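Local coordinates for protein glycoside hydrolase (PDB 6ORH) that probably hydrolyses alpha-L-fucosidic linkages of host glycans, as a pneumococcal fucosidase of glycoside hydrolase family 29, and holds a glycan in its barrel pocket, at residues A24-F29 with P262-H267; K76-F81 with G121-P126; F251-A256 with G289-L294. The protein carries 2 engineered substitutions. All coordinates share one frame; numbering follows the deposited sequence.

Contact 1: A24-F29 with P262-H267. With FUC (alpha-L-fucopyranose), chain C.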
loop_
_atom_site.group_PDB
_atom_site.type_symbol
_atom_site.label_atom_id
_atom_site.label_comp_id
_atom_site.label_asym_id
_atom_site.label_seq_id
_atom_site.Cartn_x
_atom_site.Cartn_y
_atom_site.Cartn_z
ATOM N N ALA A 24 -9.649 -13.778 -14.099
ATOM C CA ALA A 24 -10.985 -13.858 -14.672
ATOM C C ALA A 24 -11.217 -12.597 -15.478
ATOM O O ALA A 24 -10.614 -11.561 -15.224
ATOM C CB ALA A 24 -12.033 -14.008 -13.588
ATOM N N ALA A 25 -12.002 -12.742 -16.544
ATOM C CA ALA A 25 -12.320 -11.603 -17.374
ATOM C C ALA A 25 -13.783 -11.218 -17.188
ATOM O O ALA A 25 -14.615 -12.098 -17.014
ATOM C CB ALA A 25 -12.067 -11.960 -18.832
ATOM N N PHE A 26 -14.078 -9.911 -17.251
ATOM C CA PHE A 26 -15.433 -9.391 -17.212
ATOM C C PHE A 26 -15.746 -8.850 -18.604
ATOM O O PHE A 26 -14.845 -8.315 -19.260
ATOM C CB PHE A 26 -15.454 -8.183 -16.279
ATOM C CG PHE A 26 -16.521 -8.080 -15.216
ATOM C CD1 PHE A 26 -17.746 -8.745 -15.297
ATOM C CD2 PHE A 26 -16.311 -7.201 -14.150
ATOM C CE1 PHE A 26 -18.705 -8.584 -14.310
ATOM C CE2 PHE A 26 -17.270 -7.051 -13.155
ATOM C CZ PHE A 26 -18.467 -7.736 -13.241
ATOM N N ILE A 27 -16.999 -9.009 -19.048
ATOM C CA ILE A 27 -17.409 -8.382 -20.305
ATOM C C ILE A 27 -18.660 -7.545 -20.040
ATOM O O ILE A 27 -19.719 -8.100 -19.727
ATOM C CB ILE A 27 -17.637 -9.451 -21.398
ATOM C CG1 ILE A 27 -16.330 -10.178 -21.747
ATOM C CG2 ILE A 27 -18.247 -8.786 -22.630
ATOM C CD1 ILE A 27 -16.393 -11.132 -22.967
ATOM N N HIS A 28 -18.517 -6.210 -20.169
ATOM C CA HIS A 28 -19.640 -5.275 -20.160
ATOM C C HIS A 28 -19.894 -4.840 -21.606
ATOM O O HIS A 28 -19.039 -4.208 -22.218
ATOM C CB HIS A 28 -19.369 -4.013 -19.301
ATOM C CG HIS A 28 -19.485 -4.214 -17.819
ATOM N ND1 HIS A 28 -18.570 -4.980 -17.103
ATOM C CD2 HIS A 28 -20.362 -3.711 -16.916
ATOM C CE1 HIS A 28 -18.915 -4.943 -15.806
ATOM N NE2 HIS A 28 -19.993 -4.167 -15.672
ATOM N N PHE A 29 -21.069 -5.213 -22.121
ATOM C CA PHE A 29 -21.460 -4.886 -23.490
ATOM C C PHE A 29 -22.980 -4.794 -23.516
ATOM O O PHE A 29 -23.664 -5.521 -22.796
ATOM C CB PHE A 29 -20.996 -6.014 -24.412
ATOM C CG PHE A 29 -21.399 -5.845 -25.860
ATOM C CD1 PHE A 29 -20.844 -4.827 -26.621
ATOM C CD2 PHE A 29 -22.342 -6.676 -26.435
ATOM C CE1 PHE A 29 -21.206 -4.658 -27.955
ATOM C CE2 PHE A 29 -22.694 -6.529 -27.775
ATOM C CZ PHE A 29 -22.142 -5.498 -28.523
ATOM N N PRO A 262 -10.976 3.418 -18.355
ATOM C CA PRO A 262 -11.607 4.211 -17.298
ATOM C C PRO A 262 -13.043 3.769 -17.004
ATOM O O PRO A 262 -13.440 3.658 -15.841
ATOM C CB PRO A 262 -11.516 5.634 -17.878
ATOM C CG PRO A 262 -10.216 5.560 -18.632
ATOM C CD PRO A 262 -10.332 4.247 -19.403
ATOM N N GLY A 263 -13.810 3.482 -18.069
ATOM C CA GLY A 263 -15.185 3.024 -17.935
ATOM C C GLY A 263 -15.282 1.506 -18.114
ATOM O O GLY A 263 -14.355 0.881 -18.628
ATOM N N TRP A 264 -16.428 0.953 -17.699
ATOM C CA TRP A 264 -16.743 -0.468 -17.834
ATOM C C TRP A 264 -17.189 -0.792 -19.261
ATOM O O TRP A 264 -16.922 -1.881 -19.758
ATOM C CB TRP A 264 -17.840 -0.852 -16.823
ATOM C CG TRP A 264 -17.405 -0.705 -15.390
ATOM C CD1 TRP A 264 -17.652 0.332 -14.530
ATOM C CD2 TRP A 264 -16.571 -1.635 -14.674
ATOM N NE1 TRP A 264 -17.046 0.099 -13.321
ATOM C CE2 TRP A 264 -16.339 -1.079 -13.393
ATOM C CE3 TRP A 264 -15.984 -2.869 -15.005
ATOM C CZ2 TRP A 264 -15.598 -1.769 -12.435
ATOM C CZ3 TRP A 264 -15.218 -3.529 -14.074
ATOM C CH2 TRP A 264 -15.049 -2.988 -12.795
ATOM N N PHE A 265 -17.890 0.148 -19.900
ATOM C CA PHE A 265 -18.303 -0.044 -21.289
ATOM C C PHE A 265 -17.278 0.578 -22.221
ATOM O O PHE A 265 -16.444 1.364 -21.785
ATOM C CB PHE A 265 -19.706 0.529 -21.524
ATOM C CG PHE A 265 -20.782 -0.298 -20.862
ATOM C CD1 PHE A 265 -21.118 -0.128 -19.515
ATOM C CD2 PHE A 265 -21.442 -1.287 -21.579
ATOM C CE1 PHE A 265 -22.108 -0.922 -18.937
ATOM C CE2 PHE A 265 -22.430 -2.074 -20.988
ATOM C CZ PHE A 265 -22.772 -1.883 -19.664
ATOM N N TYR A 266 -17.328 0.188 -23.501
ATOM C CA TYR A 266 -16.410 0.714 -24.500
ATOM C C TYR A 266 -16.788 2.151 -24.867
ATOM O O TYR A 266 -17.950 2.443 -25.138
ATOM C CB TYR A 266 -16.442 -0.158 -25.763
ATOM C CG TYR A 266 -15.533 0.400 -26.828
ATOM C CD1 TYR A 266 -14.178 0.100 -26.835
ATOM C CD2 TYR A 266 -16.029 1.297 -27.761
ATOM C CE1 TYR A 266 -13.321 0.647 -27.784
ATOM C CE2 TYR A 266 -15.187 1.846 -28.721
ATOM C CZ TYR A 266 -13.842 1.524 -28.725
ATOM O OH TYR A 266 -12.990 2.068 -29.651
ATOM N N HIS A 267 -15.789 3.043 -24.852
ATOM C CA HIS A 267 -15.925 4.427 -25.327
ATOM C C HIS A 267 -14.757 4.704 -26.267
ATOM O O HIS A 267 -13.605 4.450 -25.922
ATOM C CB HIS A 267 -15.874 5.380 -24.122
ATOM C CG HIS A 267 -16.923 5.042 -23.110
ATOM N ND1 HIS A 267 -18.249 5.260 -23.347
ATOM C CD2 HIS A 267 -16.833 4.455 -21.890
ATOM C CE1 HIS A 267 -18.966 4.831 -22.323
ATOM N NE2 HIS A 267 -18.110 4.337 -21.406
HETATM C C1 FUC C . -21.008 -0.969 -10.447
HETATM C C2 FUC C . -21.913 -0.767 -11.650
HETATM C C3 FUC C . -21.019 -0.551 -12.867
HETATM C C4 FUC C . -20.204 -1.818 -13.145
HETATM C C5 FUC C . -19.378 -2.136 -11.874
HETATM C C6 FUC C . -18.669 -3.475 -11.971
HETATM O O2 FUC C . -22.703 0.408 -11.396
HETATM O O3 FUC C . -21.845 -0.228 -14.000
HETATM O O4 FUC C . -21.116 -2.895 -13.500
HETATM O O5 FUC C . -20.218 -2.152 -10.651
HETATM O O HOH W 1 -18.826 -2.298 -24.267
#

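Contact 2: K76-F81 with G121-P126. With FUC (alpha-L-fucopyranose), chain C.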
loop_
_atom_site.group_PDB
_atom_site.type_symbol
_atom_site.label_atom_id
_atom_site.label_comp_id
_atom_site.label_asym_id
_atom_site.label_seq_id
_atom_site.Cartn_x
_atom_site.Cartn_y
_atom_site.Cartn_z
ATOM N N LYS A 76 -27.569 -8.655 -18.319
ATOM C CA LYS A 76 -28.514 -7.571 -18.097
ATOM C C LYS A 76 -27.854 -6.560 -17.171
ATOM O O LYS A 76 -27.529 -6.894 -16.023
ATOM C CB LYS A 76 -29.807 -8.054 -17.429
ATOM C CG LYS A 76 -30.917 -6.997 -17.441
ATOM C CD LYS A 76 -32.038 -7.315 -16.454
ATOM C CE LYS A 76 -31.605 -7.068 -15.017
ATOM N NZ LYS A 76 -32.731 -7.228 -14.057
ATOM N N HIS A 77 -27.623 -5.343 -17.681
ATOM C CA HIS A 77 -27.057 -4.307 -16.817
ATOM C C HIS A 77 -28.198 -3.545 -16.145
ATOM O O HIS A 77 -29.341 -3.965 -16.232
ATOM C CB HIS A 77 -26.077 -3.433 -17.629
ATOM C CG HIS A 77 -25.080 -2.741 -16.762
ATOM N ND1 HIS A 77 -25.222 -1.399 -16.424
ATOM C CD2 HIS A 77 -23.949 -3.167 -16.156
ATOM C CE1 HIS A 77 -24.221 -1.042 -15.645
ATOM N NE2 HIS A 77 -23.427 -2.097 -15.461
ATOM N N HIS A 78 -27.888 -2.422 -15.476
ATOM C CA HIS A 78 -28.923 -1.718 -14.716
ATOM C C HIS A 78 -30.055 -1.216 -15.622
ATOM O O HIS A 78 -31.185 -1.063 -15.176
ATOM C CB HIS A 78 -28.316 -0.489 -14.014
ATOM C CG HIS A 78 -27.101 -0.739 -13.176
ATOM N ND1 HIS A 78 -26.938 -1.875 -12.371
ATOM C CD2 HIS A 78 -26.015 0.033 -12.954
ATOM C CE1 HIS A 78 -25.776 -1.783 -11.727
ATOM N NE2 HIS A 78 -25.182 -0.623 -12.060
ATOM N N ASP A 79 -29.749 -0.952 -16.887
ATOM C CA ASP A 79 -30.751 -0.474 -17.842
ATOM C C ASP A 79 -31.844 -1.516 -18.111
ATOM O O ASP A 79 -32.905 -1.189 -18.649
ATOM C CB ASP A 79 -30.067 -0.075 -19.145
ATOM C CG ASP A 79 -29.244 -1.198 -19.747
ATOM O OD1 ASP A 79 -29.842 -2.058 -20.455
ATOM O OD2 ASP A 79 -28.031 -1.222 -19.480
ATOM N N GLY A 80 -31.591 -2.793 -17.783
ATOM C CA GLY A 80 -32.636 -3.811 -17.820
ATOM C C GLY A 80 -32.795 -4.513 -19.173
ATOM O O GLY A 80 -33.639 -5.383 -19.324
ATOM N N PHE A 81 -32.009 -4.142 -20.170
ATOM C CA PHE A 81 -32.084 -4.818 -21.463
ATOM C C PHE A 81 -31.384 -6.179 -21.399
ATOM O O PHE A 81 -30.199 -6.246 -21.060
ATOM C CB PHE A 81 -31.486 -3.902 -22.527
ATOM C CG PHE A 81 -31.641 -4.425 -23.930
ATOM C CD1 PHE A 81 -32.872 -4.366 -24.573
ATOM C CD2 PHE A 81 -30.569 -5.005 -24.592
ATOM C CE1 PHE A 81 -33.022 -4.820 -25.875
ATOM C CE2 PHE A 81 -30.725 -5.463 -25.897
ATOM C CZ PHE A 81 -31.948 -5.383 -26.523
ATOM N N GLY A 121 -19.169 -17.088 -15.929
ATOM C CA GLY A 121 -19.968 -16.404 -14.925
ATOM C C GLY A 121 -21.049 -15.587 -15.603
ATOM O O GLY A 121 -20.955 -15.315 -16.813
ATOM N N VAL A 122 -22.074 -15.245 -14.826
ATOM C CA VAL A 122 -23.167 -14.474 -15.389
ATOM C C VAL A 122 -23.524 -13.348 -14.433
ATOM O O VAL A 122 -23.664 -13.566 -13.217
ATOM C CB VAL A 122 -24.394 -15.355 -15.707
ATOM C CG1 VAL A 122 -24.948 -16.063 -14.475
ATOM C CG2 VAL A 122 -25.492 -14.487 -16.336
ATOM N N TYR A 123 -23.649 -12.144 -15.002
ATOM C CA TYR A 123 -23.980 -10.929 -14.248
ATOM C C TYR A 123 -25.388 -10.526 -14.655
ATOM O O TYR A 123 -25.642 -10.260 -15.834
ATOM C CB TYR A 123 -22.930 -9.853 -14.556
ATOM C CG TYR A 123 -23.158 -8.412 -14.118
ATOM C CD1 TYR A 123 -24.293 -7.704 -14.500
ATOM C CD2 TYR A 123 -22.111 -7.716 -13.517
ATOM C CE1 TYR A 123 -24.452 -6.379 -14.113
ATOM C CE2 TYR A 123 -22.236 -6.379 -13.173
ATOM C CZ TYR A 123 -23.413 -5.710 -13.479
ATOM O OH TYR A 123 -23.551 -4.367 -13.207
ATOM N N LEU A 124 -26.293 -10.512 -13.669
ATOM C CA LEU A 124 -27.692 -10.172 -13.890
ATOM C C LEU A 124 -28.040 -9.082 -12.885
ATOM O O LEU A 124 -28.122 -9.355 -11.687
ATOM C CB LEU A 124 -28.535 -11.431 -13.639
ATOM C CG LEU A 124 -30.032 -11.339 -13.930
ATOM C CD1 LEU A 124 -30.298 -11.302 -15.435
ATOM C CD2 LEU A 124 -30.722 -12.580 -13.328
ATOM N N SER A 125 -28.192 -7.842 -13.358
ATOM C CA SER A 125 -28.304 -6.734 -12.416
ATOM C C SER A 125 -29.529 -6.831 -11.489
ATOM O O SER A 125 -30.664 -6.848 -11.972
ATOM C CB SER A 125 -28.286 -5.414 -13.150
ATOM O OG SER A 125 -28.447 -4.325 -12.226
ATOM N N PRO A 126 -29.386 -6.797 -10.143
ATOM C CA PRO A 126 -30.568 -6.678 -9.273
ATOM C C PRO A 126 -31.331 -5.372 -9.532
ATOM O O PRO A 126 -32.551 -5.421 -9.709
ATOM C CB PRO A 126 -29.962 -6.766 -7.861
ATOM C CG PRO A 126 -28.723 -7.611 -8.099
ATOM C CD PRO A 126 -28.142 -7.007 -9.373
HETATM C C1 FUC C . -21.008 -0.969 -10.447
HETATM C C2 FUC C . -21.913 -0.767 -11.650
HETATM C C3 FUC C . -21.019 -0.551 -12.867
HETATM C C4 FUC C . -20.204 -1.818 -13.145
HETATM C C5 FUC C . -19.378 -2.136 -11.874
HETATM C C6 FUC C . -18.669 -3.475 -11.971
HETATM O O2 FUC C . -22.703 0.408 -11.396
HETATM O O3 FUC C . -21.845 -0.228 -14.000
HETATM O O4 FUC C . -21.116 -2.895 -13.500
HETATM O O5 FUC C . -20.218 -2.152 -10.651
#

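Contact 3: F251-A256 with G289-L294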
loop_
_atom_site.group_PDB
_atom_site.type_symbol
_atom_site.label_atom_id
_atom_site.label_comp_id
_atom_site.label_asym_id
_atom_site.label_seq_id
_atom_site.Cartn_x
_atom_site.Cartn_y
_atom_site.Cartn_z
ATOM N N PHE A 251 -15.402 -18.114 5.140
ATOM C CA PHE A 251 -14.362 -17.854 4.139
ATOM C C PHE A 251 -14.987 -17.056 2.997
ATOM O O PHE A 251 -16.072 -17.400 2.505
ATOM C CB PHE A 251 -13.752 -19.170 3.650
ATOM C CG PHE A 251 -12.438 -18.972 2.917
ATOM C CD1 PHE A 251 -12.423 -18.491 1.611
ATOM C CD2 PHE A 251 -11.226 -19.159 3.560
ATOM C CE1 PHE A 251 -11.211 -18.266 0.945
ATOM C CE2 PHE A 251 -10.021 -18.944 2.889
ATOM C CZ PHE A 251 -10.006 -18.502 1.580
ATOM N N SER A 252 -14.283 -15.985 2.588
ATOM C CA SER A 252 -14.868 -15.037 1.644
ATOM C C SER A 252 -13.729 -14.516 0.765
ATOM O O SER A 252 -12.754 -14.005 1.314
ATOM C CB SER A 252 -15.490 -13.883 2.453
ATOM O OG SER A 252 -15.857 -12.802 1.572
ATOM N N ILE A 253 -13.857 -14.679 -0.565
ATOM C CA ILE A 253 -12.852 -14.089 -1.466
ATOM C C ILE A 253 -13.214 -12.628 -1.749
ATOM O O ILE A 253 -14.313 -12.383 -2.273
ATOM C CB ILE A 253 -12.837 -14.888 -2.772
ATOM C CG1 ILE A 253 -12.361 -16.326 -2.525
ATOM C CG2 ILE A 253 -12.001 -14.189 -3.846
ATOM C CD1 ILE A 253 -12.532 -17.222 -3.729
ATOM N N GLY A 254 -12.277 -11.708 -1.473
ATOM C CA GLY A 254 -12.458 -10.300 -1.874
ATOM C C GLY A 254 -12.004 -10.124 -3.328
ATOM O O GLY A 254 -10.831 -9.855 -3.602
ATOM N N GLU A 255 -12.942 -10.314 -4.256
ATOM C CA GLU A 255 -12.622 -10.297 -5.686
ATOM C C GLU A 255 -12.253 -8.875 -6.116
ATOM O O GLU A 255 -12.977 -7.928 -5.830
ATOM C CB GLU A 255 -13.882 -10.757 -6.426
ATOM C CG GLU A 255 -13.665 -11.030 -7.899
ATOM C CD GLU A 255 -14.964 -11.519 -8.513
ATOM O OE1 GLU A 255 -15.895 -10.707 -8.565
ATOM O OE2 GLU A 255 -15.029 -12.693 -8.939
ATOM N N ALA A 256 -11.134 -8.727 -6.855
ATOM C CA ALA A 256 -10.662 -7.399 -7.256
ATOM C C ALA A 256 -11.046 -7.137 -8.707
ATOM O O ALA A 256 -10.317 -7.565 -9.597
ATOM C CB ALA A 256 -9.158 -7.343 -7.095
ATOM N N GLY A 289 -3.081 -12.382 -2.919
ATOM C CA GLY A 289 -3.819 -13.591 -2.570
ATOM C C GLY A 289 -5.290 -13.544 -2.998
ATOM O O GLY A 289 -6.087 -14.336 -2.499
ATOM N N THR A 290 -5.619 -12.706 -3.981
ATOM C CA THR A 290 -7.015 -12.710 -4.426
ATOM C C THR A 290 -7.081 -12.624 -5.952
ATOM O O THR A 290 -6.186 -12.069 -6.574
ATOM C CB THR A 290 -7.788 -11.581 -3.724
ATOM O OG1 THR A 290 -9.179 -11.931 -3.698
ATOM C CG2 THR A 290 -7.619 -10.235 -4.390
ATOM N N PRO A 291 -8.171 -13.103 -6.593
ATOM C CA PRO A 291 -8.263 -13.036 -8.045
ATOM C C PRO A 291 -8.460 -11.631 -8.585
ATOM O O PRO A 291 -9.070 -10.758 -7.957
ATOM C CB PRO A 291 -9.484 -13.908 -8.399
ATOM C CG PRO A 291 -9.690 -14.781 -7.174
ATOM C CD PRO A 291 -9.272 -13.894 -6.017
ATOM N N LEU A 292 -7.909 -11.452 -9.805
ATOM C CA LEU A 292 -8.114 -10.250 -10.589
ATOM C C LEU A 292 -9.204 -10.536 -11.608
ATOM O O LEU A 292 -9.079 -11.555 -12.298
ATOM C CB LEU A 292 -6.783 -9.906 -11.275
ATOM C CG LEU A 292 -6.884 -8.775 -12.302
ATOM C CD1 LEU A 292 -7.318 -7.488 -11.616
ATOM C CD2 LEU A 292 -5.543 -8.575 -13.020
ATOM N N LEU A 293 -10.270 -9.706 -11.573
ATOM C CA LEU A 293 -11.355 -9.768 -12.550
ATOM C C LEU A 293 -11.269 -8.516 -13.416
ATOM O O LEU A 293 -11.672 -7.427 -13.004
ATOM C CB LEU A 293 -12.691 -9.895 -11.796
ATOM C CG LEU A 293 -13.959 -9.764 -12.657
ATOM C CD1 LEU A 293 -14.017 -10.833 -13.748
ATOM C CD2 LEU A 293 -15.203 -9.832 -11.768
ATOM N N LEU A 294 -10.678 -8.705 -14.618
ATOM C CA LEU A 294 -10.338 -7.581 -15.485
ATOM C C LEU A 294 -11.387 -7.464 -16.582
ATOM O O LEU A 294 -11.620 -8.417 -17.301
ATOM C CB LEU A 294 -8.951 -7.809 -16.097
ATOM C CG LEU A 294 -8.452 -6.688 -17.009
ATOM C CD1 LEU A 294 -8.202 -5.393 -16.223
ATOM C CD2 LEU A 294 -7.170 -7.152 -17.723
#

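Contact 1: A24-F29 with P262-H267
H28 and F265 bring the two backbones closest, their CA atoms 5.5 Å apart, where the chain leaving strand 23-27 runs past an irregular loop; a water links the main chains, donating to H28 O and accepting from Y266 N. Most of the contact is aromatic packing, with H28 at its middle. Its imidazole presents its edge to the face of F265, the planes turned 84° from each other. The H28 methylene belongs to the same arrangement, with CB standing over the middle of the F265 ring, 3.9 Å from its centroid. On the W264 side, the methylene CB of the tryptophan covers one face of the imidazole in a CH-pi contact, while H28 CE1 reaches W264 CE3 at 3.7 Å. H28 has CG anti to its carbonyl carbon (chi1 -77°), and its side chain and that of W264 run side by side toward the sugar. These residues line the fucose pocket at the C-terminal end of a TIM-barrel strand, the usual place for a barrel enzyme's binding site. Histidine suits the spot because it is flat enough to pack between aromatic neighbours yet polar at both nitrogens: NE2 hydrogen-bonds O4 of the fucose at 2.8 Å, and ND1 is held by N295, which should fix the rotation of the ring. W264 offers the sugar an apolar platform, with FUC C6 3.5 Å from CZ2 and C5 equally near NE1, whose own hydrogen bond goes to Q215. F26 completes the cluster from deeper in the barrel. Its CD2 lies 3.8 Å from W264 CZ3 in an oblique meeting of rings, and one face of F26 receives H28 CE1 over its centre.

Contact 2: K76-F81 with G121-P126
K76 and L124 form a parallel bridge, and just beyond it S125 N donates to K76 O at 2.9 Å, extending the pairing as the strands of the TIM barrel give way to loops. The lysine chain bends at chi3 (74°) across to the other segment, where NZ donates to S125 O at 3.0 Å, in the carbonyl plane, while D128 takes its charge in a salt bridge. A long, flexible cation suits this double task.

Side-chain bonds position the residues that bind the fucose. H78 ND1 donates in its ring plane to S125 OG at 2.9 Å, nearly straight at 166°, and S125 OG is tied in turn to W127 O. That second-shell serine holds the imidazole so that NE2, across the ring, meets O2 of the fucose at 2.8 Å. These loops at the C-terminal ends of the barrel strands thus line the fucose pocket. Y123 OH donates to FUC O4, and H77 NE2 also bonds O4 at 3.1 Å, with a weak bond to O3.

Among packing contacts, the H77 and Y123 ring planes are 9° apart but so far offset that they hardly overlap. L124 CD1 touches K76 CB at 3.8 Å.

Contact 3: F251-A256 with G289-L294
A256 and L292 make a parallel bridge, their CA atoms 5.1 Å apart, between two strands of the TIM barrel joined by helix 275-284 in a beta-alpha-beta unit. The short strand segments run at 32° to each other. A256 is gripped at both ends of its backbone: its N donates to P291 O at 3.1 Å, and its O accepts from L293 N at 2.9 Å. Proline is acceptable at 291 because the pairing uses its carbonyl; it has no N-H to give. The small A256 methyl fits close to this strand, with P291 O only 3.5 Å from CB.

Before the regular pairing begins, T290 bridges the backbones with its side chain. OG1, anti to the backbone N (chi1 -155°), donates to G254 O at 2.7 Å from well above the carbonyl plane. G254 is the centre of an inverse gamma turn, a local kink in strand 250-259. Q225 steadies both partners, its OE1 accepting from G254 N and its NE2 donating to T290 OG1. Beside them I253 packs tightly on P291, the CG2 methyl against the CD carbon of the proline ring, with helix 13-21 covering both residues.

On the side away from the A256 methyl, E255 meets L293 at a slant. The glutamate is buried, so its carboxylate needs partners: Y18 OH bonds OE2 and W169 NE1 bonds OE1. E167 also lies close to OE2, a proximity of two acids that would tend to favour protonation of one of them. L293 supplies the apolar wall and reaches on to A24 and F26 of the next strand. Its CD2 methyl rests 3.4 Å from E255 OE1.

All three contacts belong to the TIM barrel and share its sheet. Strand 23-27 of contact 1 lies between strand 70-74, which leads into contact 2, and strand 292-295 of contact 3. Along the chain, the segments of contact 2 fall between those of contact 1, whereas contacts 1 and 3 interleave and contact 2 precedes contact 3. Centres of contacts 1 and 2 are 13 Å apart; they touch through F26 with Y123 and H28 with H77, and grip one fucose together. Centres of contacts 1 and 3 are about 18 Å apart, though F26 N and A24 N probably hydrogen-bond L294 O and L292 O. Contact 3, centred about 21 Å from contact 2, joins barrel strands without touching the sugar.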